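Local coordinates for protein cysteine protease (PDB 5HU4) that anchors surface proteins to the cell wall as a class A sortase, cleaving their C-terminal sorting signals and transferring them through a thioester intermediate, at residues A[69-74]-A[106-111]; A[77-82]-A[140-145]. One frame throughout, in Å; residues are numbered along the deposited sequence.

The four segments come in the order 69-74, 77-82, 106-111 and 140-145, so the two contacts cross along the chain. Their centres lie about 12 Å apart. Both reach the same sheet, in which strands 70-74 and 78-91 are neighbours joined by backbone bonds between Leu73 and Tyr80 and between Ile71 and Tyr82. Contact 1 is buried near the centre of the chain and faces the interior. Contact 2 lies further out, where the end of helix 135-141 packs on the outer side of the sheet. Tyr72 bridges the two: it points away from contact 1 and its ring stacks with Tyr141. Core and C-terminal helix thus share one pair of strands.

Contact 1 of 2, residues A[69-74]-A[106-111]; sequences DKIYLT and ITLITC
Ile71, Leu73, Ile106 and Leu108 meet without a flat group among them, so no ring face or edge takes part and the contact is purely aliphatic. Ile71 and Ile106 cross obliquely and touch at both branches. Ile71 CD1 lies 3.8 Å from Ile106 CG2. Ile71 CG2 lies 3.8 Å from Ile106 CD1. With CG1 anti to the carbonyl carbon (chi1 -56°) and the chain then extended, Ile71 sends CD1 out as a tip. Ile71 CD1 meets Leu108 CD1 tip to tip at 3.7 Å. Leu73 adds a looser touch, its CD2 standing 4.3 Å from Ile106 CD1. No hydrogen bond links the two segments, and the four residues are buried.

Strands 70-74 and 105-111 are not neighbours in the sheet. Their segment axes pass 9.8 Å apart at 102°, nearly perpendicular, so side chains bridge the interior between them. Cys111, the probable acyl-thioester residue, takes no part in the contact, although it lies on the same strand. Ile7 of strand 3-9 touches all four contact residues. Leu47 of strand 44-48 packs on Ile106 and Leu108, and Tyr82 of strand 78-91 on Ile106, so the contact sits in the core between these strands.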
ATOM      1  N   ASP A  69       5.045   0.109 -12.213  1.00 25.58           N
ATOM      2  CA  ASP A  69       5.777   0.872 -11.211  1.00 22.25           C
ATOM      3  C   ASP A  69       6.136  -0.016 -10.029  1.00 23.49           C
ATOM      4  O   ASP A  69       5.444  -0.994  -9.741  1.00 22.20           O
ATOM      5  CB  ASP A  69       4.959   2.074 -10.736  1.00 22.42           C
ATOM      6  CG  ASP A  69       4.758   3.111 -11.820  1.00 26.87           C
ATOM      7  OD1 ASP A  69       5.532   3.108 -12.801  1.00 27.01           O
ATOM      8  OD2 ASP A  69       3.827   3.933 -11.690  1.00 25.68           O
ATOM      9  N   LYS A  70       7.220   0.326  -9.343  1.00 19.89           N
ATOM     10  CA  LYS A  70       7.659  -0.443  -8.189  1.00 22.37           C
ATOM     11  C   LYS A  70       6.956   0.018  -6.919  1.00 24.88           C
ATOM     12  O   LYS A  70       6.743   1.215  -6.713  1.00 23.00           O
ATOM     13  CB  LYS A  70       9.175  -0.331  -8.012  1.00 22.02           C
ATOM     14  CG  LYS A  70       9.986  -0.672  -9.252  1.00 23.54           C
ATOM     15  CD  LYS A  70       9.676  -2.068  -9.765  1.00 26.93           C
ATOM     16  CE  LYS A  70      10.769  -2.556 -10.704  1.00 30.32           C
ATOM     17  NZ  LYS A  70      10.215  -3.312 -11.862  1.00 35.85           N
ATOM     18  N   ILE A  71       6.589  -0.941  -6.075  1.00 22.99           N
ATOM     19  CA  ILE A  71       6.080  -0.640  -4.744  1.00 20.26           C
ATOM     20  C   ILE A  71       7.022  -1.244  -3.713  1.00 21.36           C
ATOM     21  O   ILE A  71       7.322  -2.438  -3.761  1.00 21.97           O
ATOM     22  CB  ILE A  71       4.658  -1.182  -4.525  1.00 21.27           C
ATOM     23  CG1 ILE A  71       3.707  -0.649  -5.596  1.00 21.19           C
ATOM     24  CG2 ILE A  71       4.156  -0.811  -3.137  1.00 20.56           C
ATOM     25  CD1 ILE A  71       2.328  -1.269  -5.545  1.00 17.17           C
ATOM     26  N   TYR A  72       7.497  -0.418  -2.789  1.00 20.76           N
ATOM     27  CA  TYR A  72       8.437  -0.886  -1.781  1.00 20.85           C
ATOM     28  C   TYR A  72       7.783  -0.980  -0.412  1.00 21.29           C
ATOM     29  O   TYR A  72       7.119  -0.050   0.041  1.00 20.29           O
ATOM     30  CB  TYR A  72       9.661   0.028  -1.732  1.00 20.50           C
ATOM     31  CG  TYR A  72      10.430   0.037  -3.031  1.00 24.22           C
ATOM     32  CD1 TYR A  72      11.384  -0.934  -3.300  1.00 25.18           C
ATOM     33  CD2 TYR A  72      10.193   1.008  -3.995  1.00 21.97           C
ATOM     34  CE1 TYR A  72      12.085  -0.934  -4.489  1.00 25.95           C
ATOM     35  CE2 TYR A  72      10.890   1.016  -5.186  1.00 23.33           C
ATOM     36  CZ  TYR A  72      11.834   0.040  -5.428  1.00 23.46           C
ATOM     37  OH  TYR A  72      12.534   0.043  -6.612  1.00 26.42           O
ATOM     38  N   LEU A  73       7.979  -2.123   0.235  1.00 21.97           N
ATOM     39  CA  LEU A  73       7.379  -2.402   1.528  1.00 21.93           C
ATOM     40  C   LEU A  73       8.439  -2.956   2.469  1.00 24.26           C
ATOM     41  O   LEU A  73       9.278  -3.757   2.056  1.00 24.96           O
ATOM     42  CB  LEU A  73       6.224  -3.392   1.371  1.00 23.17           C
ATOM     43  CG  LEU A  73       5.411  -3.785   2.604  1.00 25.80           C
ATOM     44  CD1 LEU A  73       4.633  -2.595   3.143  1.00 21.89           C
ATOM     45  CD2 LEU A  73       4.478  -4.939   2.267  1.00 22.12           C
ATOM     46  N   THR A  74       8.414  -2.530   3.728  1.00 23.95           N
ATOM     47  CA  THR A  74       9.400  -3.012   4.688  1.00 22.34           C
ATOM     48  C   THR A  74       8.840  -3.137   6.103  1.00 21.12           C
ATOM     49  O   THR A  74       7.950  -2.387   6.508  1.00 21.92           O
ATOM     50  CB  THR A  74      10.645  -2.097   4.725  1.00 23.55           C
ATOM     51  OG1 THR A  74      11.669  -2.709   5.519  1.00 23.18           O
ATOM     52  CG2 THR A  74      10.302  -0.729   5.303  1.00 21.83           C
ATOM     53  N   ILE A 106       0.874  -7.436  -3.363  1.00 21.70           N
ATOM     54  CA  ILE A 106       0.421  -6.329  -2.533  1.00 20.68           C
ATOM     55  C   ILE A 106      -0.806  -5.694  -3.184  1.00 20.77           C
ATOM     56  O   ILE A 106      -0.902  -5.615  -4.410  1.00 20.83           O
ATOM     57  CB  ILE A 106       1.535  -5.274  -2.319  1.00 20.40           C
ATOM     58  CG1 ILE A 106       1.137  -4.280  -1.225  1.00 20.33           C
ATOM     59  CG2 ILE A 106       1.874  -4.557  -3.620  1.00 19.54           C
ATOM     60  CD1 ILE A 106       2.205  -3.255  -0.910  1.00 18.34           C
ATOM     61  N   THR A 107      -1.758  -5.268  -2.361  1.00 21.38           N
ATOM     62  CA  THR A 107      -2.998  -4.696  -2.870  1.00 20.93           C
ATOM     63  C   THR A 107      -3.282  -3.339  -2.238  1.00 20.16           C
ATOM     64  O   THR A 107      -3.662  -3.253  -1.072  1.00 21.65           O
ATOM     65  CB  THR A 107      -4.193  -5.635  -2.616  1.00 22.75           C
ATOM     66  OG1 THR A 107      -3.917  -6.925  -3.177  1.00 25.50           O
ATOM     67  CG2 THR A 107      -5.457  -5.070  -3.244  1.00 22.67           C
ATOM     68  N   LEU A 108      -3.094  -2.279  -3.017  1.00 21.33           N
ATOM     69  CA  LEU A 108      -3.312  -0.924  -2.530  1.00 20.12           C
ATOM     70  C   LEU A 108      -4.735  -0.464  -2.833  1.00 21.25           C
ATOM     71  O   LEU A 108      -5.185  -0.525  -3.977  1.00 19.80           O
ATOM     72  CB  LEU A 108      -2.299   0.040  -3.148  1.00 17.81           C
ATOM     73  CG  LEU A 108      -0.829  -0.364  -3.005  1.00 18.37           C
ATOM     74  CD1 LEU A 108       0.086   0.772  -3.430  1.00 17.40           C
ATOM     75  CD2 LEU A 108      -0.532  -0.797  -1.579  1.00 19.24           C
ATOM     76  N   ILE A 109      -5.436  -0.004  -1.801  1.00 20.04           N
ATOM     77  CA  ILE A 109      -6.837   0.372  -1.943  1.00 20.17           C
ATOM     78  C   ILE A 109      -7.107   1.789  -1.449  1.00 21.37           C
ATOM     79  O   ILE A 109      -6.741   2.151  -0.330  1.00 20.30           O
ATOM     80  CB  ILE A 109      -7.758  -0.602  -1.180  1.00 22.08           C
ATOM     81  CG1 ILE A 109      -7.483  -2.045  -1.609  1.00 22.80           C
ATOM     82  CG2 ILE A 109      -9.221  -0.243  -1.401  1.00 21.29           C
ATOM     83  CD1 ILE A 109      -8.346  -3.066  -0.908  1.00 27.66           C
ATOM     84  N   THR A 110      -7.750   2.587  -2.296  1.00 19.06           N
ATOM     85  CA  THR A 110      -8.155   3.937  -1.926  1.00 22.44           C
ATOM     86  C   THR A 110      -9.445   4.321  -2.641  1.00 23.43           C
ATOM     87  O   THR A 110      -9.823   3.698  -3.634  1.00 24.94           O
ATOM     88  CB  THR A 110      -7.060   4.972  -2.256  1.00 22.39           C
ATOM     89  OG1 THR A 110      -7.343   6.205  -1.581  1.00 20.61           O
ATOM     90  CG2 THR A 110      -6.979   5.218  -3.757  1.00 24.06           C
ATOM     91  N   CYS A 111     -10.124   5.339  -2.125  1.00 22.44           N
ATOM     92  CA  CYS A 111     -11.326   5.850  -2.771  1.00 24.37           C
ATOM     93  C   CYS A 111     -10.948   6.524  -4.084  1.00 25.21           C
ATOM     94  O   CYS A 111      -9.863   7.096  -4.200  1.00 26.63           O
ATOM     95  CB  CYS A 111     -12.063   6.829  -1.854  1.00 21.20           C
ATOM     96  SG  CYS A 111     -12.372   6.203  -0.186  1.00 29.01           S
TER

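Contact 2 of 2, residues A[77-82]-A[140-145]; sequences ENLYEY and KYFPSK
Leu79 meets Tyr141 and Phe142 with one methyl each, and it carries the contact alone on the side of strand 78-91. Just before it, the backbone N atoms of Glu77 and Asn78 both bond to Asp75 OD1, consistent with a fixed turn before the strand. At Leu79 the side chain points toward the end of helix 135-141. CG is anti to the backbone N (chi1 170°), and the two methyls diverge, CD1 to Phe142 and CD2 to Tyr141. Leu79 CD1 comes to the edge of the Phe142 ring, near its plane, 3.6 Å from Phe142 CE2. Leu79 CD2 lies 3.8 Å from Tyr141 CD2, and this pair of side chains crosses at about a right angle. The approach to the Tyr141 ring is oblique. One face of that ring carries Lys140 CD, and one face of the Phe142 ring carries Tyr141 CB, so neighbours in sequence also pack on the two aromatics. Tyr80 points away from the helix end, and its OH bonds to Asp75 OD2.

The helix stops at Tyr141, and Phe142 turns out of it. Phe142 also packs on Tyr72 and Thr74, and on Ser6 and Ala8 of strand 3-9. The chain's C-terminal helix thus ends against the outside of the sortase beta barrel, far from the catalytic residues.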
ATOM      1  N   GLU A  77      13.073  -5.097   8.639  1.00 22.59           N
ATOM      2  CA  GLU A  77      13.965  -6.251   8.651  1.00 25.73           C
ATOM      3  C   GLU A  77      14.272  -6.651   7.212  1.00 26.05           C
ATOM      4  O   GLU A  77      15.422  -6.909   6.856  1.00 27.29           O
ATOM      5  CB  GLU A  77      13.348  -7.423   9.417  1.00 27.58           C
ATOM      6  CG  GLU A  77      13.161  -7.171  10.907  1.00 37.13           C
ATOM      7  CD  GLU A  77      14.462  -6.846  11.621  1.00 59.51           C
ATOM      8  OE1 GLU A  77      15.501  -7.441  11.268  1.00 61.03           O
ATOM      9  OE2 GLU A  77      14.444  -5.997  12.539  1.00 46.85           O
ATOM     10  N   ASN A  78      13.231  -6.687   6.388  1.00 24.77           N
ATOM     11  CA  ASN A  78      13.374  -7.024   4.977  1.00 24.68           C
ATOM     12  C   ASN A  78      12.770  -5.964   4.065  1.00 25.71           C
ATOM     13  O   ASN A  78      11.809  -5.286   4.433  1.00 23.27           O
ATOM     14  CB  ASN A  78      12.727  -8.378   4.684  1.00 25.10           C
ATOM     15  CG  ASN A  78      13.528  -9.537   5.231  1.00 27.63           C
ATOM     16  OD1 ASN A  78      14.751  -9.579   5.094  1.00 28.81           O
ATOM     17  ND2 ASN A  78      12.844 -10.489   5.853  1.00 24.60           N
ATOM     18  N   LEU A  79      13.343  -5.828   2.873  1.00 25.43           N
ATOM     19  CA  LEU A  79      12.787  -4.953   1.851  1.00 22.09           C
ATOM     20  C   LEU A  79      12.035  -5.783   0.820  1.00 23.84           C
ATOM     21  O   LEU A  79      12.627  -6.608   0.124  1.00 22.98           O
ATOM     22  CB  LEU A  79      13.890  -4.134   1.179  1.00 26.63           C
ATOM     23  CG  LEU A  79      13.493  -3.339  -0.065  1.00 24.86           C
ATOM     24  CD1 LEU A  79      12.407  -2.329   0.268  1.00 23.82           C
ATOM     25  CD2 LEU A  79      14.707  -2.643  -0.664  1.00 27.14           C
ATOM     26  N   TYR A  80      10.726  -5.568   0.731  1.00 23.32           N
ATOM     27  CA  TYR A  80       9.891  -6.320  -0.196  1.00 21.45           C
ATOM     28  C   TYR A  80       9.538  -5.476  -1.415  1.00 24.74           C
ATOM     29  O   TYR A  80       8.857  -4.457  -1.298  1.00 25.67           O
ATOM     30  CB  TYR A  80       8.618  -6.805   0.499  1.00 22.17           C
ATOM     31  CG  TYR A  80       8.877  -7.558   1.785  1.00 22.68           C
ATOM     32  CD1 TYR A  80       8.907  -6.895   3.006  1.00 23.01           C
ATOM     33  CD2 TYR A  80       9.102  -8.927   1.777  1.00 24.89           C
ATOM     34  CE1 TYR A  80       9.146  -7.580   4.183  1.00 25.37           C
ATOM     35  CE2 TYR A  80       9.342  -9.620   2.949  1.00 25.79           C
ATOM     36  CZ  TYR A  80       9.362  -8.941   4.149  1.00 24.42           C
ATOM     37  OH  TYR A  80       9.601  -9.624   5.320  1.00 30.47           O
ATOM     38  N   GLU A  81      10.004  -5.906  -2.584  1.00 25.39           N
ATOM     39  CA  GLU A  81       9.775  -5.158  -3.813  1.00 25.97           C
ATOM     40  C   GLU A  81       8.676  -5.782  -4.663  1.00 24.42           C
ATOM     41  O   GLU A  81       8.785  -6.928  -5.103  1.00 27.31           O
ATOM     42  CB  GLU A  81      11.069  -5.057  -4.625  1.00 27.99           C
ATOM     43  CG  GLU A  81      10.894  -4.416  -5.993  1.00 33.04           C
ATOM     44  CD  GLU A  81      12.218  -4.099  -6.663  1.00 39.99           C
ATOM     45  OE1 GLU A  81      13.271  -4.263  -6.010  1.00 43.94           O
ATOM     46  OE2 GLU A  81      12.206  -3.686  -7.842  1.00 39.05           O
ATOM     47  N   TYR A  82       7.613  -5.015  -4.888  1.00 22.56           N
ATOM     48  CA  TYR A  82       6.522  -5.444  -5.752  1.00 22.16           C
ATOM     49  C   TYR A  82       6.533  -4.653  -7.056  1.00 24.98           C
ATOM     50  O   TYR A  82       7.113  -3.569  -7.128  1.00 23.63           O
ATOM     51  CB  TYR A  82       5.171  -5.275  -5.052  1.00 22.36           C
ATOM     52  CG  TYR A  82       5.008  -6.076  -3.777  1.00 23.15           C
ATOM     53  CD1 TYR A  82       5.525  -5.618  -2.572  1.00 21.31           C
ATOM     54  CD2 TYR A  82       4.318  -7.281  -3.776  1.00 22.98           C
ATOM     55  CE1 TYR A  82       5.369  -6.343  -1.405  1.00 21.67           C
ATOM     56  CE2 TYR A  82       4.157  -8.013  -2.615  1.00 22.02           C
ATOM     57  CZ  TYR A  82       4.684  -7.539  -1.432  1.00 21.55           C
ATOM     58  OH  TYR A  82       4.527  -8.264  -0.274  1.00 21.34           O
ATOM     59  N   LYS A 140      17.135   5.107   0.867  1.00 34.94           N
ATOM     60  CA  LYS A 140      16.892   5.314  -0.557  1.00 34.43           C
ATOM     61  C   LYS A 140      15.407   5.249  -0.888  1.00 34.33           C
ATOM     62  O   LYS A 140      14.874   6.128  -1.565  1.00 35.35           O
ATOM     63  CB  LYS A 140      17.651   4.284  -1.395  1.00 34.14           C
ATOM     64  CG  LYS A 140      17.843   4.706  -2.844  1.00 35.91           C
ATOM     65  CD  LYS A 140      18.081   3.516  -3.759  1.00 35.53           C
ATOM     66  CE  LYS A 140      18.368   3.976  -5.179  1.00 40.23           C
ATOM     67  NZ  LYS A 140      17.466   5.086  -5.594  1.00 45.18           N
ATOM     68  N   TYR A 141      14.738   4.205  -0.406  1.00 34.36           N
ATOM     69  CA  TYR A 141      13.343   3.971  -0.762  1.00 33.23           C
ATOM     70  C   TYR A 141      12.370   4.504   0.283  1.00 31.66           C
ATOM     71  O   TYR A 141      11.237   4.851  -0.041  1.00 28.03           O
ATOM     72  CB  TYR A 141      13.101   2.481  -0.993  1.00 26.43           C
ATOM     73  CG  TYR A 141      13.869   1.939  -2.175  1.00 28.59           C
ATOM     74  CD1 TYR A 141      13.636   2.426  -3.454  1.00 30.15           C
ATOM     75  CD2 TYR A 141      14.827   0.948  -2.015  1.00 28.53           C
ATOM     76  CE1 TYR A 141      14.335   1.942  -4.541  1.00 29.58           C
ATOM     77  CE2 TYR A 141      15.530   0.456  -3.098  1.00 32.11           C
ATOM     78  CZ  TYR A 141      15.279   0.956  -4.359  1.00 30.71           C
ATOM     79  OH  TYR A 141      15.974   0.473  -5.443  1.00 37.44           O
ATOM     80  N   PHE A 142      12.811   4.583   1.532  1.00 31.03           N
ATOM     81  CA  PHE A 142      11.982   5.163   2.582  1.00 33.82           C
ATOM     82  C   PHE A 142      12.684   6.343   3.253  1.00 34.34           C
ATOM     83  O   PHE A 142      13.033   6.266   4.430  1.00 37.10           O
ATOM     84  CB  PHE A 142      11.628   4.098   3.623  1.00 29.73           C
ATOM     85  CG  PHE A 142      11.122   2.817   3.026  1.00 26.84           C
ATOM     86  CD1 PHE A 142       9.798   2.696   2.639  1.00 23.06           C
ATOM     87  CD2 PHE A 142      11.971   1.738   2.842  1.00 24.86           C
ATOM     88  CE1 PHE A 142       9.329   1.523   2.084  1.00 21.59           C
ATOM     89  CE2 PHE A 142      11.508   0.562   2.287  1.00 23.44           C
ATOM     90  CZ  PHE A 142      10.185   0.454   1.908  1.00 22.64           C
ATOM     91  N   PRO A 143      12.895   7.443   2.506  1.00 36.73           N
ATOM     92  CA  PRO A 143      13.701   8.549   3.033  1.00 37.49           C
ATOM     93  C   PRO A 143      12.904   9.476   3.943  1.00 37.81           C
ATOM     94  O   PRO A 143      11.669   9.450   3.936  1.00 32.94           O
ATOM     95  CB  PRO A 143      14.147   9.277   1.768  1.00 37.72           C
ATOM     96  CG  PRO A 143      13.002   9.084   0.838  1.00 33.39           C
ATOM     97  CD  PRO A 143      12.458   7.705   1.123  1.00 33.54           C
ATOM     98  N   SER A 144      13.557  10.247   4.787  1.00 40.56           N
ATOM     99  CA  SER A 144      12.892  10.942   5.869  1.00 39.78           C
ATOM    100  C   SER A 144      12.032  12.165   5.573  1.00 41.34           C
ATOM    101  O   SER A 144      11.739  12.503   4.462  1.00 44.00           O
ATOM    102  CB  SER A 144      13.914  11.313   6.954  1.00 47.84           C
ATOM    103  OG  SER A 144      13.880  10.458   8.057  1.00 45.31           O
ATOM    104  N   LYS A 145      11.618  12.789   6.659  1.00 30.00           N
ATOM    105  CA  LYS A 145      11.015  14.115   6.724  1.00 30.00           C
ATOM    106  C   LYS A 145      10.920  14.881   5.437  1.00 30.00           C
ATOM    107  O   LYS A 145      10.098  15.771   5.325  1.00 30.00           O
ATOM    108  CB  LYS A 145      11.730  14.947   7.755  1.00 30.00           C
TER